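Local coordinates for protein rhamnosidase B (Bacillus sp., PDB 2OKX) that hydrolyses terminal alpha-L-rhamnose residues from glycosides, as a glycoside hydrolase of family 78, probably with inversion of configuration, at residues G38-H43 and Y76-Q81; C146-G151 and Y571-W576; D194-T199 and T530-E535; E562-D567 and V597-N602. All coordinates share one frame; numbering follows the deposited sequence.

Contact 1 (G38-H43 and Y76-Q81); sequences GPAMLH and YDIGGQ
Leu42 and Tyr76 form an antiparallel hydrogen-bonded pair: Leu42 N donates to Tyr76 O at 2.8 Å, and Tyr76 N returns the bond to Leu42 O at 2.8 Å. Met41 and Asp77 are the adjoining non-hydrogen-bonded pair, where Met41 CA lies 3.2 Å from Tyr76 O in a CA-H...O contact. One step further, Ile78 N meets Ala40 O at 3.0 Å, approaching almost straight down the carbonyl bond.

The tight side is the one bearing Leu42 and Tyr76. Ile78 CG2 packs 4.0 Å from Leu42 CB, the two side chains crossing at about a right angle, while Ile78 CG1 sits 4.1 Å from Ala40 CB. Leu52 and Val54 of strand 49-54, with Ile115 of strand 110-117, extend this apolar layer, and the Tyr76 hydroxyl is hydrogen-bonded to Tyr50.

The looser, more exposed side carries Met41 and Asp77. The Met41 chain bends at chi2 (-56°) and chi3 (-73°), folding SD back to 3.7 Å from Asp77 CA. Asp77 OD1 accepts from Gly79 N at 2.9 Å, closing an Asx turn, and a water joins the same oxygen to Ala40 N. Backbone bonds thus fix the pairing of strands 41-47 and 70-77 in the N-terminal domain; where that pairing stops, the Asp77 carboxylate and one water bridge to the backbone N-H groups of Gly79 and Ala40 on the exposed side, while Ala40 and Ile78 still pack on the buried side.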
loop_
_atom_site.group_PDB
_atom_site.type_symbol
_atom_site.label_atom_id
_atom_site.label_comp_id
_atom_site.label_asym_id
_atom_site.label_seq_id
_atom_site.Cartn_x
_atom_site.Cartn_y
_atom_site.Cartn_z
ATOM N N GLY A 38 20.390 34.020 8.877
ATOM C CA GLY A 38 19.763 32.752 9.205
ATOM C C GLY A 38 19.503 31.904 7.977
ATOM O O GLY A 38 19.802 32.327 6.857
ATOM N N PRO A 39 18.946 30.695 8.154
ATOM C CA PRO A 39 18.653 29.800 7.032
ATOM C C PRO A 39 17.439 30.249 6.231
ATOM O O PRO A 39 16.463 30.748 6.790
ATOM C CB PRO A 39 18.413 28.463 7.721
ATOM C CG PRO A 39 17.742 28.880 8.986
ATOM C CD PRO A 39 18.586 30.059 9.434
ATOM N N ALA A 40 17.511 30.079 4.918
ATOM C CA ALA A 40 16.407 30.440 4.047
ATOM C C ALA A 40 15.495 29.219 4.003
ATOM O O ALA A 40 15.825 28.211 3.379
ATOM C CB ALA A 40 16.923 30.772 2.654
ATOM N N MET A 41 14.357 29.312 4.684
ATOM C CA MET A 41 13.406 28.211 4.739
ATOM C C MET A 41 12.281 28.353 3.720
ATOM O O MET A 41 11.769 29.452 3.486
ATOM C CB MET A 41 12.796 28.107 6.141
ATOM C CG MET A 41 13.800 27.872 7.261
ATOM S SD MET A 41 14.817 26.398 6.991
ATOM C CE MET A 41 13.614 25.090 7.323
ATOM N N LEU A 42 11.906 27.231 3.115
ATOM C CA LEU A 42 10.825 27.199 2.141
ATOM C C LEU A 42 9.760 26.270 2.714
ATOM O O LEU A 42 9.960 25.055 2.806
ATOM C CB LEU A 42 11.327 26.676 0.793
ATOM C CG LEU A 42 10.391 26.836 -0.408
ATOM C CD1 LEU A 42 11.163 26.612 -1.700
ATOM C CD2 LEU A 42 9.229 25.855 -0.300
ATOM N N HIS A 43 8.639 26.859 3.118
ATOM C CA HIS A 43 7.523 26.122 3.698
ATOM C C HIS A 43 6.511 25.858 2.595
ATOM O O HIS A 43 6.117 26.775 1.877
ATOM C CB HIS A 43 6.895 26.955 4.811
ATOM C CG HIS A 43 7.889 27.461 5.810
ATOM N ND1 HIS A 43 8.444 26.659 6.784
ATOM C CD2 HIS A 43 8.435 28.690 5.978
ATOM C CE1 HIS A 43 9.286 27.371 7.511
ATOM N NE2 HIS A 43 9.298 28.607 7.043
ATOM N N TYR A 76 11.795 23.253 4.014
ATOM C CA TYR A 76 13.132 22.927 3.523
ATOM C C TYR A 76 14.134 24.053 3.705
ATOM O O TYR A 76 13.801 25.224 3.528
ATOM C CB TYR A 76 13.118 22.611 2.027
ATOM C CG TYR A 76 12.254 21.452 1.607
ATOM C CD1 TYR A 76 10.878 21.605 1.440
ATOM C CD2 TYR A 76 12.818 20.204 1.352
ATOM C CE1 TYR A 76 10.083 20.541 1.025
ATOM C CE2 TYR A 76 12.033 19.134 0.936
ATOM C CZ TYR A 76 10.667 19.307 0.775
ATOM O OH TYR A 76 9.887 18.246 0.379
ATOM N N ASP A 77 15.364 23.694 4.052
ATOM C CA ASP A 77 16.421 24.684 4.161
ATOM C C ASP A 77 16.984 24.686 2.740
ATOM O O ASP A 77 17.642 23.725 2.332
ATOM C CB ASP A 77 17.506 24.234 5.133
ATOM C CG ASP A 77 18.625 25.254 5.263
ATOM O OD1 ASP A 77 19.003 25.860 4.236
ATOM O OD2 ASP A 77 19.131 25.445 6.387
ATOM N N ILE A 78 16.711 25.745 1.981
ATOM C CA ILE A 78 17.182 25.822 0.600
ATOM C C ILE A 78 18.458 26.634 0.404
ATOM O O ILE A 78 18.762 27.047 -0.713
ATOM C CB ILE A 78 16.096 26.409 -0.330
ATOM C CG1 ILE A 78 15.660 27.785 0.185
ATOM C CG2 ILE A 78 14.910 25.457 -0.415
ATOM C CD1 ILE A 78 14.704 28.506 -0.736
ATOM N N GLY A 79 19.207 26.847 1.479
ATOM C CA GLY A 79 20.435 27.617 1.376
ATOM C C GLY A 79 21.388 27.056 0.339
ATOM O O GLY A 79 22.179 27.791 -0.258
ATOM N N GLY A 80 21.302 25.748 0.114
ATOM C CA GLY A 80 22.170 25.101 -0.849
ATOM C C GLY A 80 21.832 25.386 -2.298
ATOM O O GLY A 80 22.717 25.373 -3.150
ATOM N N GLN A 81 20.561 25.640 -2.589
ATOM C CA GLN A 81 20.148 25.920 -3.960
ATOM C C GLN A 81 19.971 27.413 -4.223
ATOM O O GLN A 81 19.840 27.834 -5.370
ATOM C CB GLN A 81 18.835 25.194 -4.287
ATOM C CG GLN A 81 18.915 23.670 -4.255
ATOM C CD GLN A 81 18.790 23.089 -2.853
ATOM O OE1 GLN A 81 18.923 21.878 -2.658
ATOM N NE2 GLN A 81 18.524 23.945 -1.874
HETATM O O HOH W 1 19.906 28.539 4.381
#

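Contact 2 (C146-G151 and Y571-W576); sequences CQQGFG and YEQVFW
The Gln147 amide lies over one face of the Glu572 carboxylate, their planes 28° apart, with Gln147 CD 3.9 Å from Glu572 CD. From the opposite side of the carboxylate plane comes the indole of Trp576: NE1 donates to Glu572 OE2 at 2.9 Å, 41° out of the carboxylate plane, while the oxygen stays at the edge of the ring. Extended beyond CG, the Glu572 chain carries its carboxylate out between these two groups. Glu572 OE1 forms a salt bridge to Arg858. The second flat pair is turned differently, the amides of Gln148 and Gln573 standing 81° apart, and Gln573 NE2 is held by Pro569 O. Gln148 CD lies 3.2 Å from Glu572 O, and Val574 CG2 fills in 3.8 Å from Gln147 CB.

With an alanine in place of Glu572, Arg858 would probably lose its carboxylate partner, Trp576 NE1 its acceptor and the Gln147 amide the surface it lies on. The contact joins a loop of the N-terminal domain to the loop preceding helix 577-590 of the six-hairpin glycosidase domain. The acid Asp567 lies close to Glu572 OE2, and a glycerol, probably from the crystallisation liquor, is hydrogen-bonded to OE1; a sugar-binding pocket shared by both domains is possible.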
loop_
_atom_site.group_PDB
_atom_site.type_symbol
_atom_site.label_atom_id
_atom_site.label_comp_id
_atom_site.label_asym_id
_atom_site.label_seq_id
_atom_site.Cartn_x
_atom_site.Cartn_y
_atom_site.Cartn_z
ATOM N N CYS A 146 -7.906 1.041 -6.307
ATOM C CA CYS A 146 -8.926 1.628 -5.447
ATOM C C CYS A 146 -8.272 2.377 -4.292
ATOM O O CYS A 146 -8.844 3.327 -3.758
ATOM C CB CYS A 146 -9.875 0.548 -4.907
ATOM S SG CYS A 146 -9.129 -0.690 -3.802
ATOM N N GLN A 147 -7.056 1.968 -3.930
ATOM C CA GLN A 147 -6.342 2.589 -2.817
ATOM C C GLN A 147 -5.471 3.780 -3.191
ATOM O O GLN A 147 -5.183 4.628 -2.345
ATOM C CB GLN A 147 -5.428 1.564 -2.116
ATOM C CG GLN A 147 -6.085 0.244 -1.710
ATOM C CD GLN A 147 -5.976 -0.818 -2.785
ATOM O OE1 GLN A 147 -5.600 -0.527 -3.921
ATOM N NE2 GLN A 147 -6.314 -2.058 -2.435
ATOM N N GLN A 148 -5.067 3.862 -4.454
ATOM C CA GLN A 148 -4.141 4.912 -4.855
ATOM C C GLN A 148 -4.582 5.958 -5.877
ATOM O O GLN A 148 -5.770 6.184 -6.086
ATOM C CB GLN A 148 -2.852 4.235 -5.324
ATOM C CG GLN A 148 -2.486 3.010 -4.476
ATOM C CD GLN A 148 -1.004 2.700 -4.510
ATOM O OE1 GLN A 148 -0.592 1.547 -4.691
ATOM N NE2 GLN A 148 -0.192 3.728 -4.331
ATOM N N GLY A 149 -3.595 6.600 -6.500
ATOM C CA GLY A 149 -3.867 7.633 -7.485
ATOM C C GLY A 149 -4.030 7.137 -8.908
ATOM O O GLY A 149 -4.899 6.313 -9.187
ATOM N N PHE A 150 -3.181 7.621 -9.809
ATOM C CA PHE A 150 -3.265 7.242 -11.217
ATOM C C PHE A 150 -1.928 6.861 -11.846
ATOM O O PHE A 150 -0.885 7.406 -11.485
ATOM C CB PHE A 150 -3.846 8.410 -12.026
ATOM C CG PHE A 150 -5.217 8.838 -11.585
ATOM C CD1 PHE A 150 -6.351 8.359 -12.232
ATOM C CD2 PHE A 150 -5.375 9.716 -10.520
ATOM C CE1 PHE A 150 -7.624 8.747 -11.827
ATOM C CE2 PHE A 150 -6.647 10.112 -10.103
ATOM C CZ PHE A 150 -7.772 9.626 -10.758
ATOM N N GLY A 151 -1.976 5.920 -12.787
ATOM C CA GLY A 151 -0.782 5.518 -13.515
ATOM C C GLY A 151 -0.782 6.496 -14.674
ATOM O O GLY A 151 -1.775 6.585 -15.398
ATOM N N TYR A 571 0.630 -2.999 -4.207
ATOM C CA TYR A 571 -0.813 -2.811 -4.317
ATOM C C TYR A 571 -1.451 -1.612 -3.624
ATOM O O TYR A 571 -2.285 -0.933 -4.229
ATOM C CB TYR A 571 -1.564 -4.072 -3.860
ATOM C CG TYR A 571 -1.276 -5.299 -4.696
ATOM C CD1 TYR A 571 -0.183 -6.117 -4.416
ATOM C CD2 TYR A 571 -2.063 -5.607 -5.806
ATOM C CE1 TYR A 571 0.126 -7.209 -5.223
ATOM C CE2 TYR A 571 -1.764 -6.694 -6.623
ATOM C CZ TYR A 571 -0.668 -7.488 -6.330
ATOM O OH TYR A 571 -0.338 -8.534 -7.161
ATOM N N GLU A 572 -1.061 -1.323 -2.384
ATOM C CA GLU A 572 -1.724 -0.243 -1.659
ATOM C C GLU A 572 -0.943 0.977 -1.163
ATOM O O GLU A 572 -1.388 2.110 -1.372
ATOM C CB GLU A 572 -2.505 -0.859 -0.490
ATOM C CG GLU A 572 -3.150 -2.203 -0.851
ATOM C CD GLU A 572 -4.229 -2.640 0.125
ATOM O OE1 GLU A 572 -4.603 -3.834 0.101
ATOM O OE2 GLU A 572 -4.713 -1.796 0.904
ATOM N N GLN A 573 0.198 0.763 -0.504
ATOM C CA GLN A 573 0.984 1.879 0.031
ATOM C C GLN A 573 0.107 2.632 1.038
ATOM O O GLN A 573 0.198 3.856 1.180
ATOM C CB GLN A 573 1.421 2.821 -1.099
ATOM C CG GLN A 573 2.457 2.223 -2.054
ATOM C CD GLN A 573 2.622 3.026 -3.340
ATOM O OE1 GLN A 573 2.542 4.254 -3.337
ATOM N NE2 GLN A 573 2.873 2.327 -4.444
ATOM N N VAL A 574 -0.734 1.874 1.737
ATOM C CA VAL A 574 -1.667 2.419 2.723
ATOM C C VAL A 574 -1.254 2.171 4.172
ATOM O O VAL A 574 -0.764 1.094 4.514
ATOM C CB VAL A 574 -3.080 1.810 2.520
ATOM C CG1 VAL A 574 -4.014 2.231 3.655
ATOM C CG2 VAL A 574 -3.651 2.259 1.182
ATOM N N PHE A 575 -1.458 3.173 5.024
ATOM C CA PHE A 575 -1.145 3.011 6.430
ATOM C C PHE A 575 -2.289 2.253 7.097
ATOM O O PHE A 575 -3.296 2.846 7.501
ATOM C CB PHE A 575 -0.938 4.371 7.114
ATOM C CG PHE A 575 -0.972 4.313 8.625
ATOM C CD1 PHE A 575 -0.535 3.180 9.311
ATOM C CD2 PHE A 575 -1.448 5.394 9.360
ATOM C CE1 PHE A 575 -0.575 3.127 10.708
ATOM C CE2 PHE A 575 -1.493 5.355 10.755
ATOM C CZ PHE A 575 -1.057 4.218 11.430
ATOM N N TRP A 576 -2.139 0.936 7.181
ATOM C CA TRP A 576 -3.132 0.102 7.834
ATOM C C TRP A 576 -2.699 -0.001 9.290
ATOM O O TRP A 576 -1.562 -0.365 9.590
ATOM C CB TRP A 576 -3.189 -1.282 7.192
ATOM C CG TRP A 576 -4.025 -1.337 5.943
ATOM C CD1 TRP A 576 -3.610 -1.123 4.656
ATOM C CD2 TRP A 576 -5.409 -1.695 5.864
ATOM N NE1 TRP A 576 -4.653 -1.341 3.780
ATOM C CE2 TRP A 576 -5.766 -1.695 4.497
ATOM C CE3 TRP A 576 -6.382 -2.025 6.818
ATOM C CZ2 TRP A 576 -7.056 -2.017 4.059
ATOM C CZ3 TRP A 576 -7.668 -2.345 6.382
ATOM C CH2 TRP A 576 -7.990 -2.340 5.014
#

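Contact 3 (D194-T199 and T530-E535); sequences DIPFLT and TYPVAE
Tyr531 reaches Ile195 and Pro196 with the far end of its ring, and Thr199 with Thr530 forms the polar half of the contact. The ring is carried across because CG stands anti to the backbone nitrogen (chi1 -175°). Ile195 CG2 meets it at the edge, 3.8 Å from Tyr531 CE2, and Pro196 CD lies 3.3 Å from Tyr531 OH. Pro532 CD covers one face, offset toward the rim, and Pro532 CG touches Pro196 CG at 3.6 Å.

Thr199 grips Thr530 from two directions: its N donates to Thr530 O at 2.8 Å, nearly straight at 174°, and its OG1 accepts from Thr530 N at 3.0 Å. Its methyl CG2 packs on Pro532 CA at 3.7 Å. Thr530 OG1 in turn donates to Tyr531 O at 2.8 Å, tying the chain to itself. A valine at Thr199 would keep the bulk but is likely to leave Thr530 N without its acceptor.

These two loops run between strands, 189-192 to 201-203 and 520-528 to 538-541. Helix 595-603 borders them, with Glu595 against Pro196 and Tyr531 and Ile596 also against Tyr531, while Phe197 stacks on Tyr76 of strand 70-77.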
loop_
_atom_site.group_PDB
_atom_site.type_symbol
_atom_site.label_atom_id
_atom_site.label_comp_id
_atom_site.label_asym_id
_atom_site.label_seq_id
_atom_site.Cartn_x
_atom_site.Cartn_y
_atom_site.Cartn_z
ATOM N N ASP A 194 5.517 16.106 10.765
ATOM C CA ASP A 194 6.016 15.533 12.014
ATOM C C ASP A 194 7.041 14.398 11.897
ATOM O O ASP A 194 7.152 13.556 12.792
ATOM C CB ASP A 194 4.843 15.091 12.906
ATOM C CG ASP A 194 3.851 14.196 12.182
ATOM O OD1 ASP A 194 2.939 13.665 12.849
ATOM O OD2 ASP A 194 3.976 14.024 10.953
ATOM N N ILE A 195 7.785 14.382 10.794
ATOM C CA ILE A 195 8.841 13.393 10.571
ATOM C C ILE A 195 9.868 14.002 9.627
ATOM O O ILE A 195 9.572 14.953 8.907
ATOM C CB ILE A 195 8.339 12.083 9.897
ATOM C CG1 ILE A 195 7.526 12.414 8.643
ATOM C CG2 ILE A 195 7.565 11.239 10.883
ATOM C CD1 ILE A 195 7.401 11.247 7.674
ATOM N N PRO A 196 11.098 13.468 9.627
ATOM C CA PRO A 196 12.118 14.010 8.727
ATOM C C PRO A 196 11.732 13.665 7.293
ATOM O O PRO A 196 10.713 13.010 7.067
ATOM C CB PRO A 196 13.392 13.302 9.185
ATOM C CG PRO A 196 12.883 11.993 9.709
ATOM C CD PRO A 196 11.652 12.406 10.482
ATOM N N PHE A 197 12.537 14.101 6.329
ATOM C CA PHE A 197 12.249 13.831 4.927
ATOM C C PHE A 197 12.631 12.415 4.510
ATOM O O PHE A 197 13.490 11.783 5.122
ATOM C CB PHE A 197 12.966 14.852 4.038
ATOM C CG PHE A 197 12.370 16.237 4.105
ATOM C CD1 PHE A 197 11.054 16.460 3.713
ATOM C CD2 PHE A 197 13.122 17.313 4.563
ATOM C CE1 PHE A 197 10.491 17.737 3.776
ATOM C CE2 PHE A 197 12.569 18.595 4.629
ATOM C CZ PHE A 197 11.249 18.804 4.233
ATOM N N LEU A 198 11.978 11.919 3.464
ATOM C CA LEU A 198 12.247 10.576 2.970
ATOM C C LEU A 198 13.543 10.549 2.172
ATOM O O LEU A 198 14.064 11.587 1.757
ATOM C CB LEU A 198 11.095 10.085 2.083
ATOM C CG LEU A 198 9.678 10.064 2.680
ATOM C CD1 LEU A 198 8.751 9.283 1.751
ATOM C CD2 LEU A 198 9.697 9.420 4.058
ATOM N N THR A 199 14.068 9.350 1.966
ATOM C CA THR A 199 15.290 9.191 1.199
ATOM C C THR A 199 14.902 9.183 -0.268
ATOM O O THR A 199 13.729 9.139 -0.616
ATOM C CB THR A 199 15.960 7.825 1.457
ATOM O OG1 THR A 199 15.144 6.796 0.884
ATOM C CG2 THR A 199 16.119 7.557 2.938
ATOM N N THR A 530 12.309 5.717 0.913
ATOM C CA THR A 530 11.724 5.186 2.138
ATOM C C THR A 530 11.973 6.156 3.280
ATOM O O THR A 530 12.655 7.166 3.119
ATOM C CB THR A 530 12.363 3.839 2.558
ATOM O OG1 THR A 530 13.685 4.080 3.061
ATOM C CG2 THR A 530 12.452 2.882 1.371
ATOM N N TYR A 531 11.414 5.841 4.441
ATOM C CA TYR A 531 11.632 6.654 5.621
ATOM C C TYR A 531 13.142 6.552 5.828
ATOM O O TYR A 531 13.743 5.534 5.490
ATOM C CB TYR A 531 10.877 6.056 6.812
ATOM C CG TYR A 531 10.943 6.898 8.064
ATOM C CD1 TYR A 531 11.972 6.729 8.993
ATOM C CD2 TYR A 531 9.992 7.893 8.303
ATOM C CE1 TYR A 531 12.050 7.528 10.130
ATOM C CE2 TYR A 531 10.063 8.703 9.430
ATOM C CZ TYR A 531 11.092 8.515 10.340
ATOM O OH TYR A 531 11.153 9.308 11.463
ATOM N N PRO A 532 13.780 7.607 6.364
ATOM C CA PRO A 532 15.229 7.558 6.579
ATOM C C PRO A 532 15.653 6.548 7.641
ATOM O O PRO A 532 15.592 6.827 8.836
ATOM C CB PRO A 532 15.571 8.997 6.966
ATOM C CG PRO A 532 14.330 9.448 7.680
ATOM C CD PRO A 532 13.227 8.903 6.797
ATOM N N VAL A 533 16.080 5.370 7.195
ATOM C CA VAL A 533 16.524 4.327 8.111
ATOM C C VAL A 533 17.945 3.893 7.786
ATOM O O VAL A 533 18.328 3.800 6.616
ATOM C CB VAL A 533 15.618 3.069 8.036
ATOM C CG1 VAL A 533 14.227 3.390 8.547
ATOM C CG2 VAL A 533 15.557 2.557 6.596
ATOM N N ALA A 534 18.730 3.646 8.827
ATOM C CA ALA A 534 20.097 3.176 8.665
ATOM C C ALA A 534 20.099 1.773 9.270
ATOM O O ALA A 534 19.297 1.475 10.151
ATOM C CB ALA A 534 21.075 4.087 9.405
ATOM N N GLU A 535 20.987 0.910 8.793
ATOM C CA GLU A 535 21.034 -0.457 9.289
ATOM C C GLU A 535 21.722 -0.548 10.642
ATOM O O GLU A 535 22.719 -1.251 10.807
ATOM C CB GLU A 535 21.705 -1.349 8.238
ATOM C CG GLU A 535 20.860 -1.414 6.959
ATOM C CD GLU A 535 21.389 -2.368 5.892
ATOM O OE1 GLU A 535 20.644 -2.618 4.927
ATOM O OE2 GLU A 535 22.531 -2.855 5.998
#

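Contact 4 (E562-D567 and V597-N602); sequences EDTFVD and VERCLN
Asp563 OD1 is held by two guanidinium groups: Arg599 NH2 at 3.1 Å, which uses the anti lone pair of the carboxylate oxygen, and Arg65, which makes a second salt bridge to it. Arg599 also donates from NE to Asp563 O at 2.8 Å, so it engages one residue side-on with two nitrogens. That carbonyl oxygen lies within the guanidinium plane, although NE sits 43° above the carbonyl plane. An extended chain from CG to NE brings the group to the loop; NH1 then pairs with Asp194, and Phe72 adds a cation-pi contact.

Helix 595-603 belongs to the alpha-helical barrel of the six-hairpin glycosidase domain, and residues 562-567 lie in the loop joining helices 544-559 and 577-590 of that domain. Within one turn of this helix, Val597, Arg599 and Cys600 all meet the loop. Cys600 SG accepts from Phe565 N at 3.4 Å and touches Thr564 CB at 3.6 Å. It is also 5.0 Å from the centroid of the Phe565 ring, 64° off its normal, an oblique sulfur-aromatic contact. Val597 CG2 approaches the same ring at its edge, 3.7 Å from Phe565 CE1. Thr564 OG1 donates to Phe565 O at 3.0 Å, and Thr564 CG2 approaches the guanidinium obliquely, 3.6 Å from Arg599 NE.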
loop_
_atom_site.group_PDB
_atom_site.type_symbol
_atom_site.label_atom_id
_atom_site.label_comp_id
_atom_site.label_asym_id
_atom_site.label_seq_id
_atom_site.Cartn_x
_atom_site.Cartn_y
_atom_site.Cartn_z
ATOM N N GLU A 562 7.229 4.491 4.682
ATOM C CA GLU A 562 7.214 5.683 3.835
ATOM C C GLU A 562 7.054 6.837 4.821
ATOM O O GLU A 562 7.745 6.874 5.837
ATOM C CB GLU A 562 6.018 5.641 2.874
ATOM C CG GLU A 562 5.992 4.416 1.958
ATOM C CD GLU A 562 4.860 4.450 0.943
ATOM O OE1 GLU A 562 4.726 3.467 0.185
ATOM O OE2 GLU A 562 4.106 5.450 0.899
ATOM N N ASP A 563 6.149 7.770 4.536
ATOM C CA ASP A 563 5.911 8.876 5.464
ATOM C C ASP A 563 5.156 8.289 6.661
ATOM O O ASP A 563 5.052 8.908 7.723
ATOM C CB ASP A 563 5.090 9.974 4.790
ATOM C CG ASP A 563 3.769 9.469 4.267
ATOM O OD1 ASP A 563 2.725 9.819 4.860
ATOM O OD2 ASP A 563 3.779 8.713 3.271
ATOM N N THR A 564 4.631 7.084 6.465
ATOM C CA THR A 564 3.927 6.336 7.504
ATOM C C THR A 564 4.245 4.876 7.212
ATOM O O THR A 564 4.785 4.560 6.150
ATOM C CB THR A 564 2.387 6.463 7.406
ATOM O OG1 THR A 564 1.945 5.899 6.164
ATOM C CG2 THR A 564 1.945 7.917 7.497
ATOM N N PHE A 565 3.939 3.986 8.149
ATOM C CA PHE A 565 4.137 2.569 7.881
ATOM C C PHE A 565 3.055 2.281 6.845
ATOM O O PHE A 565 2.030 2.966 6.821
ATOM C CB PHE A 565 3.852 1.719 9.128
ATOM C CG PHE A 565 4.935 1.772 10.165
ATOM C CD1 PHE A 565 4.724 2.419 11.378
ATOM C CD2 PHE A 565 6.163 1.161 9.934
ATOM C CE1 PHE A 565 5.725 2.457 12.351
ATOM C CE2 PHE A 565 7.172 1.192 10.900
ATOM C CZ PHE A 565 6.949 1.843 12.112
ATOM N N VAL A 566 3.275 1.300 5.978
ATOM C CA VAL A 566 2.261 0.940 4.993
ATOM C C VAL A 566 2.172 -0.576 4.953
ATOM O O VAL A 566 3.098 -1.270 5.381
ATOM C CB VAL A 566 2.581 1.478 3.564
ATOM C CG1 VAL A 566 2.544 2.992 3.559
ATOM C CG2 VAL A 566 3.934 0.974 3.095
ATOM N N ASP A 567 1.048 -1.092 4.475
ATOM C CA ASP A 567 0.860 -2.533 4.389
ATOM C C ASP A 567 1.834 -3.127 3.374
ATOM O O ASP A 567 2.465 -4.150 3.637
ATOM C CB ASP A 567 -0.594 -2.861 4.004
ATOM C CG ASP A 567 -1.019 -2.224 2.682
ATOM O OD1 ASP A 567 -0.541 -1.115 2.368
ATOM O OD2 ASP A 567 -1.854 -2.825 1.966
ATOM N N VAL A 597 6.702 6.136 14.160
ATOM C CA VAL A 597 5.726 5.413 14.957
ATOM C C VAL A 597 4.739 6.382 15.611
ATOM O O VAL A 597 3.527 6.197 15.506
ATOM C CB VAL A 597 6.405 4.563 16.055
ATOM C CG1 VAL A 597 5.352 3.834 16.863
ATOM C CG2 VAL A 597 7.381 3.567 15.418
ATOM N N GLU A 598 5.245 7.416 16.277
ATOM C CA GLU A 598 4.344 8.366 16.918
ATOM C C GLU A 598 3.457 9.062 15.891
ATOM O O GLU A 598 2.266 9.272 16.132
ATOM C CB GLU A 598 5.111 9.416 17.727
ATOM C CG GLU A 598 4.156 10.367 18.446
ATOM C CD GLU A 598 4.836 11.317 19.406
ATOM O OE1 GLU A 598 4.159 12.266 19.852
ATOM O OE2 GLU A 598 6.029 11.120 19.720
ATOM N N ARG A 599 4.031 9.419 14.746
ATOM C CA ARG A 599 3.257 10.075 13.694
ATOM C C ARG A 599 2.059 9.211 13.323
ATOM O O ARG A 599 0.945 9.705 13.197
ATOM C CB ARG A 599 4.120 10.317 12.447
ATOM C CG ARG A 599 3.307 10.682 11.204
ATOM C CD ARG A 599 4.179 11.026 10.003
ATOM N NE ARG A 599 3.420 10.912 8.758
ATOM C CZ ARG A 599 2.410 11.704 8.409
ATOM N NH1 ARG A 599 2.032 12.695 9.211
ATOM N NH2 ARG A 599 1.758 11.481 7.273
ATOM N N CYS A 600 2.290 7.914 13.157
ATOM C CA CYS A 600 1.214 7.001 12.798
ATOM C C CYS A 600 0.172 6.871 13.900
ATOM O O CYS A 600 -1.029 6.896 13.628
ATOM C CB CYS A 600 1.782 5.623 12.450
ATOM S SG CYS A 600 2.727 5.621 10.900
ATOM N N LEU A 601 0.631 6.726 15.140
ATOM C CA LEU A 601 -0.284 6.594 16.266
ATOM C C LEU A 601 -1.156 7.843 16.410
ATOM O O LEU A 601 -2.335 7.747 16.748
ATOM C CB LEU A 601 0.500 6.352 17.560
ATOM C CG LEU A 601 1.373 5.093 17.607
ATOM C CD1 LEU A 601 2.097 5.026 18.941
ATOM C CD2 LEU A 601 0.521 3.853 17.402
ATOM N N ASN A 602 -0.574 9.009 16.144
ATOM C CA ASN A 602 -1.297 10.275 16.250
ATOM C C ASN A 602 -2.332 10.487 15.144
ATOM O O ASN A 602 -3.285 11.243 15.324
ATOM C CB ASN A 602 -0.311 11.453 16.249
ATOM C CG ASN A 602 0.433 11.605 17.568
ATOM O OD1 ASN A 602 1.480 12.250 17.631
ATOM N ND2 ASN A 602 -0.112 11.021 18.628
#

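Contact 1 closes within the N-terminal domain before the others open. Contacts 2 and 3 each tie that part of the chain to residues more than 300 positions later; both segments of contact 3 fall between those of contact 2, and contact 3 closes before contact 4 opens in the six-hairpin glycosidase domain. Contacts 1 and 3, centres about 19 Å apart, touch where Tyr76 stacks on Phe197. Contacts 3 and 4, centres about 11 Å apart, share the Asp194 to Arg599 salt bridge; contacts 4 and 2, centres about 15 Å apart, meet through Val574 and Asp567, their segments alternating. The centres of contacts 1 and 2 are about 32 Å apart. The four trace a path from a peripheral sheet to the helical barrel.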